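Local coordinates for protein ureidoglycolate hydrolase (Arabidopsis thaliana, PDB 4PXE) that hydrolyses (S)-ureidoglycolate to glyoxylate, ammonium and carbon dioxide at a two-manganese centre, a late step in plant purine breakdown, at residues S49-V54 with L133-E138; V65-D68 with N72-G75. One frame throughout, in Å; residues are numbered along the deposited sequence.

Interaction 1 (S49-V54 with L133-E138); sequences SARRYV and LFTSEE. With MN (manganese (II) ion), chain D; GLV (glyoxylic acid), chain E.
R51 reaches T135 because its CG stands anti to its own carbonyl carbon (chi1 -67°) and the chain then runs extended to NE, carrying the guanidinium out toward the loop. On the other side, T135 turns OG1 anti to its backbone N (chi1 -160°) and presents the hydroxyl oxygen to the end of the arginine. The grip is end-on, with two nitrogens on one atom: NH2 of R51 donates to OG1 of T135 at 2.9 Å, and NH1 of R51 to the same OG1 at 3.2 Å on a more bent path. OG1 lies close to the guanidinium plane, so the flat group meets it with its edge. The hydroxyl is further bonded to the carbonyl O of V70, while NE of R51 is salt-bridged to D47 of the same helix, which limits the guanidinium's rotation. One turn along, V54 packs its CG1 on CD2 of L133 at 3.9 Å, a small buried apolar patch. From T135 the chain leads into the active site. OE2 of E138 binds a manganese at 2.2 Å, a site completed from the protein by D103 and H402. E137 accepts a hydrogen bond from a manganese-bound water at its OE1 (2.6 Å), and that water also donates to O1 of glyoxylate. E138 thus illustrates a metal ligand borne on a loop beyond a strand end, as in the M20 family. The contact sets helix 45-60 against the end of strand 129-133 and the following loop, with helix 17-28 along A50 and Y53, and helix 147-152 against F134 and T135.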
loop_
_atom_site.group_PDB
_atom_site.type_symbol
_atom_site.label_atom_id
_atom_site.label_comp_id
_atom_site.label_asym_id
_atom_site.label_seq_id
_atom_site.Cartn_x
_atom_site.Cartn_y
_atom_site.Cartn_z
ATOM N N SER A 49 19.143 8.048 15.975
ATOM C CA SER A 49 20.565 8.095 15.623
ATOM C C SER A 49 20.977 9.458 15.060
ATOM O O SER A 49 22.033 9.997 15.406
ATOM C CB SER A 49 20.906 6.995 14.619
ATOM O OG SER A 49 20.763 5.718 15.210
ATOM N N ALA A 50 20.134 10.019 14.204
ATOM C CA ALA A 50 20.407 11.327 13.616
ATOM C C ALA A 50 20.336 12.451 14.655
ATOM O O ALA A 50 21.165 13.367 14.630
ATOM C CB ALA A 50 19.452 11.598 12.467
ATOM N N ARG A 51 19.362 12.385 15.569
ATOM C CA ARG A 51 19.290 13.356 16.673
ATOM C C ARG A 51 20.577 13.347 17.492
ATOM O O ARG A 51 21.099 14.399 17.854
ATOM C CB ARG A 51 18.119 13.033 17.612
ATOM C CG ARG A 51 16.728 13.196 17.015
ATOM C CD ARG A 51 15.655 12.659 17.977
ATOM N NE ARG A 51 14.353 12.744 17.327
ATOM C CZ ARG A 51 13.512 13.761 17.452
ATOM N NH1 ARG A 51 13.792 14.771 18.261
ATOM N NH2 ARG A 51 12.383 13.760 16.765
ATOM N N ARG A 52 21.067 12.148 17.789
ATOM C CA ARG A 52 22.274 12.004 18.593
ATOM C C ARG A 52 23.486 12.589 17.871
ATOM O O ARG A 52 24.319 13.250 18.488
ATOM C CB ARG A 52 22.495 10.536 18.964
ATOM C CG ARG A 52 21.400 9.980 19.877
ATOM C CD ARG A 52 21.511 8.475 20.054
ATOM N NE ARG A 52 22.816 8.062 20.557
ATOM C CZ ARG A 52 23.122 7.953 21.847
ATOM N NH1 ARG A 52 22.213 8.233 22.771
ATOM N NH2 ARG A 52 24.337 7.567 22.214
ATOM N N TYR A 53 23.562 12.359 16.562
ATOM C CA TYR A 53 24.653 12.880 15.748
ATOM C C TYR A 53 24.658 14.406 15.803
ATOM O O TYR A 53 25.698 15.023 16.023
ATOM C CB TYR A 53 24.497 12.381 14.305
ATOM C CG TYR A 53 25.602 12.789 13.358
ATOM C CD1 TYR A 53 25.560 14.014 12.706
ATOM C CD2 TYR A 53 26.671 11.945 13.094
ATOM C CE1 TYR A 53 26.564 14.392 11.821
ATOM C CE2 TYR A 53 27.680 12.314 12.212
ATOM C CZ TYR A 53 27.614 13.542 11.582
ATOM O OH TYR A 53 28.607 13.917 10.705
ATOM N N VAL A 54 23.485 15.011 15.637
ATOM C CA VAL A 54 23.362 16.464 15.685
ATOM C C VAL A 54 23.661 17.045 17.077
ATOM O O VAL A 54 24.376 18.041 17.204
ATOM C CB VAL A 54 21.967 16.929 15.190
ATOM C CG1 VAL A 54 21.786 18.413 15.435
ATOM C CG2 VAL A 54 21.806 16.619 13.703
ATOM N N LEU A 133 16.794 22.412 16.142
ATOM C CA LEU A 133 16.474 21.237 15.345
ATOM C C LEU A 133 15.021 20.923 15.627
ATOM O O LEU A 133 14.686 20.427 16.701
ATOM C CB LEU A 133 17.377 20.059 15.712
ATOM C CG LEU A 133 16.956 18.685 15.176
ATOM C CD1 LEU A 133 16.707 18.719 13.664
ATOM C CD2 LEU A 133 18.007 17.635 15.520
ATOM N N PHE A 134 14.141 21.246 14.685
ATOM C CA PHE A 134 12.723 20.962 14.877
ATOM C C PHE A 134 12.509 19.453 14.917
ATOM O O PHE A 134 13.185 18.703 14.211
ATOM C CB PHE A 134 11.905 21.638 13.780
ATOM C CG PHE A 134 11.988 23.138 13.832
ATOM C CD1 PHE A 134 11.136 23.860 14.653
ATOM C CD2 PHE A 134 12.941 23.825 13.098
ATOM C CE1 PHE A 134 11.222 25.242 14.728
ATOM C CE2 PHE A 134 13.028 25.215 13.163
ATOM C CZ PHE A 134 12.168 25.921 13.975
ATOM N N THR A 135 11.605 18.997 15.777
ATOM C CA THR A 135 11.501 17.572 16.036
ATOM C C THR A 135 11.089 16.770 14.796
ATOM O O THR A 135 11.486 15.621 14.628
ATOM C CB THR A 135 10.567 17.276 17.240
ATOM O OG1 THR A 135 10.851 15.966 17.744
ATOM C CG2 THR A 135 9.089 17.404 16.864
ATOM N N SER A 136 10.302 17.401 13.929
ATOM C CA SER A 136 9.881 16.816 12.662
ATOM C C SER A 136 9.191 17.907 11.878
ATOM O O SER A 136 8.439 18.699 12.455
ATOM C CB SER A 136 8.905 15.659 12.898
ATOM O OG SER A 136 8.166 15.375 11.723
ATOM N N GLU A 137 9.431 17.955 10.569
ATOM C CA GLU A 137 8.744 18.909 9.711
ATOM C C GLU A 137 7.890 18.194 8.666
ATOM O O GLU A 137 6.917 18.755 8.157
ATOM C CB GLU A 137 9.764 19.842 9.040
ATOM C CG GLU A 137 9.155 20.950 8.196
ATOM C CD GLU A 137 8.987 20.584 6.739
ATOM O OE1 GLU A 137 9.493 19.524 6.294
ATOM O OE2 GLU A 137 8.323 21.372 6.028
ATOM N N GLU A 138 8.268 16.966 8.320
ATOM C CA GLU A 138 7.552 16.225 7.279
ATOM C C GLU A 138 6.310 15.522 7.834
ATOM O O GLU A 138 6.310 15.090 8.985
ATOM C CB GLU A 138 8.485 15.228 6.591
ATOM C CG GLU A 138 9.704 15.888 5.960
ATOM C CD GLU A 138 9.417 16.532 4.637
ATOM O OE1 GLU A 138 8.242 16.744 4.260
ATOM O OE2 GLU A 138 10.419 16.817 3.949
HETATM MN MN MN D . 10.655 18.323 2.421
HETATM C C1 GLV E . 7.661 19.925 2.995
HETATM O O1 GLV E . 8.338 21.000 3.549
HETATM C C2 GLV E . 6.843 20.270 1.800
HETATM O O2 GLV E . 6.833 21.475 1.387
HETATM O O3 GLV E . 6.178 19.367 1.213
HETATM O O HOH W 1 10.812 19.712 4.044
HETATM O O HOH W 2 10.386 19.739 1.293
#

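Interaction 2 (V65-D68 with N72-G75); sequences VRED and NIFG
Over one face of the F74 ring lies the guanidinium of R66, while the carbonyl O of R66 and OD2 of D68 come in at the ring's edge. The two segments are the arms of a β-hairpin, strands 64-67 and 73-77, and R66 with F74 forms its hydrogen-bonded pair. The stack is nearly flat, planes 12° apart and centres 4.0 Å apart, and counts as cation-π; NH1 of R66 approaches CG of F74 at 3.5 Å, offset toward the rim. A bend at chi3 (-101°) folds the arginine chain back over its cross-strand neighbour. On the sheet face opposite this stack, E67 runs alongside I73, while CG1 of V65 touches CG2 of I73 diagonally, at 4.2 Å; OE1 of E67 is hydrogen-bonded to Y183 and OE2 forms a salt bridge with K55 of helix 45-60. Where the strands give way to the turn, D68 takes over: its OD1 accepts the backbone N of N72, from above the carboxylate plane, and also the N of V70. With an alanine in place of D68, both carboxylate oxygens are gone, and the backbone N and ND2 of N72 would probably lose their acceptors, leaving the turn freer to shift. OD1 of N72 takes the backbone N of T135. The carboxylate and amide planes stand 70° apart, yet ND2 of N72 meets the syn lone pair of D68 OD2 at 2.9 Å, almost in its own amide plane.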
loop_
_atom_site.group_PDB
_atom_site.type_symbol
_atom_site.label_atom_id
_atom_site.label_comp_id
_atom_site.label_asym_id
_atom_site.label_seq_id
_atom_site.Cartn_x
_atom_site.Cartn_y
_atom_site.Cartn_z
ATOM N N VAL A 65 22.830 22.733 25.170
ATOM C CA VAL A 65 21.864 21.873 24.480
ATOM C C VAL A 65 20.691 21.489 25.381
ATOM O O VAL A 65 20.885 20.981 26.490
ATOM C CB VAL A 65 22.533 20.588 23.940
ATOM C CG1 VAL A 65 21.525 19.746 23.138
ATOM C CG2 VAL A 65 23.756 20.940 23.081
ATOM N N ARG A 66 19.473 21.716 24.899
ATOM C CA ARG A 66 18.284 21.302 25.635
ATOM C C ARG A 66 17.226 20.782 24.682
ATOM O O ARG A 66 17.286 21.043 23.481
ATOM C CB ARG A 66 17.716 22.462 26.443
ATOM C CG ARG A 66 17.416 23.693 25.629
ATOM C CD ARG A 66 16.754 24.771 26.470
ATOM N NE ARG A 66 15.317 24.780 26.234
ATOM C CZ ARG A 66 14.707 25.609 25.394
ATOM N NH1 ARG A 66 15.408 26.527 24.732
ATOM N NH2 ARG A 66 13.398 25.529 25.234
ATOM N N GLU A 67 16.279 20.025 25.224
ATOM C CA GLU A 67 15.174 19.477 24.448
ATOM C C GLU A 67 13.861 19.735 25.151
ATOM O O GLU A 67 13.799 19.746 26.384
ATOM C CB GLU A 67 15.333 17.972 24.262
ATOM C CG GLU A 67 16.549 17.566 23.479
ATOM C CD GLU A 67 16.572 16.086 23.198
ATOM O OE1 GLU A 67 15.838 15.629 22.293
ATOM O OE2 GLU A 67 17.318 15.367 23.883
ATOM N N ASP A 68 12.805 19.941 24.375
ATOM C CA ASP A 68 11.486 20.119 24.971
ATOM C C ASP A 68 10.698 18.807 24.976
ATOM O O ASP A 68 11.232 17.751 24.629
ATOM C CB ASP A 68 10.707 21.291 24.339
ATOM C CG ASP A 68 10.315 21.049 22.877
ATOM O OD1 ASP A 68 10.317 19.887 22.431
ATOM O OD2 ASP A 68 9.992 22.054 22.200
ATOM N N ASN A 72 11.923 18.837 20.158
ATOM C CA ASN A 72 12.626 19.963 19.549
ATOM C C ASN A 72 13.923 20.139 20.318
ATOM O O ASN A 72 13.937 20.083 21.554
ATOM C CB ASN A 72 11.812 21.261 19.593
ATOM C CG ASN A 72 10.518 21.189 18.799
ATOM O OD1 ASN A 72 10.491 20.796 17.628
ATOM N ND2 ASN A 72 9.432 21.603 19.430
ATOM N N ILE A 73 15.015 20.341 19.591
ATOM C CA ILE A 73 16.344 20.414 20.186
ATOM C C ILE A 73 16.910 21.813 19.992
ATOM O O ILE A 73 16.810 22.376 18.904
ATOM C CB ILE A 73 17.264 19.341 19.568
ATOM C CG1 ILE A 73 16.737 17.948 19.938
ATOM C CG2 ILE A 73 18.694 19.497 20.045
ATOM C CD1 ILE A 73 17.342 16.796 19.157
ATOM N N PHE A 74 17.486 22.383 21.051
ATOM C CA PHE A 74 17.942 23.760 21.040
ATOM C C PHE A 74 19.413 23.800 21.429
ATOM O O PHE A 74 19.818 23.116 22.366
ATOM C CB PHE A 74 17.132 24.598 22.042
ATOM C CG PHE A 74 15.648 24.623 21.767
ATOM C CD1 PHE A 74 14.831 23.589 22.205
ATOM C CD2 PHE A 74 15.072 25.682 21.082
ATOM C CE1 PHE A 74 13.463 23.606 21.956
ATOM C CE2 PHE A 74 13.700 25.709 20.829
ATOM C CZ PHE A 74 12.899 24.668 21.268
ATOM N N GLY A 75 20.206 24.584 20.705
ATOM C CA GLY A 75 21.621 24.746 21.007
ATOM C C GLY A 75 21.983 26.215 21.054
ATOM O O GLY A 75 22.013 26.888 20.021
#

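Interactions 1 and 2 have centres 10 Å apart and meet directly: N of L133 lies 2.8 Å from O of I73, a probable hydrogen bond between neighbouring antiparallel strands, and N of T135 lies 2.8 Å from OD1 of N72. N72 thus faces both ways, its ND2 held in the hairpin and its OD1 on the chain of interaction 1, two residues before E137. R51 also packs its CB on CD1 of I73, at 4.1 Å. The side chain of N72 is still about 14 Å from a bound manganese, whereas 133-138 itself supplies a metal ligand; hairpin and helix probably position this ligand-bearing loop from a distance.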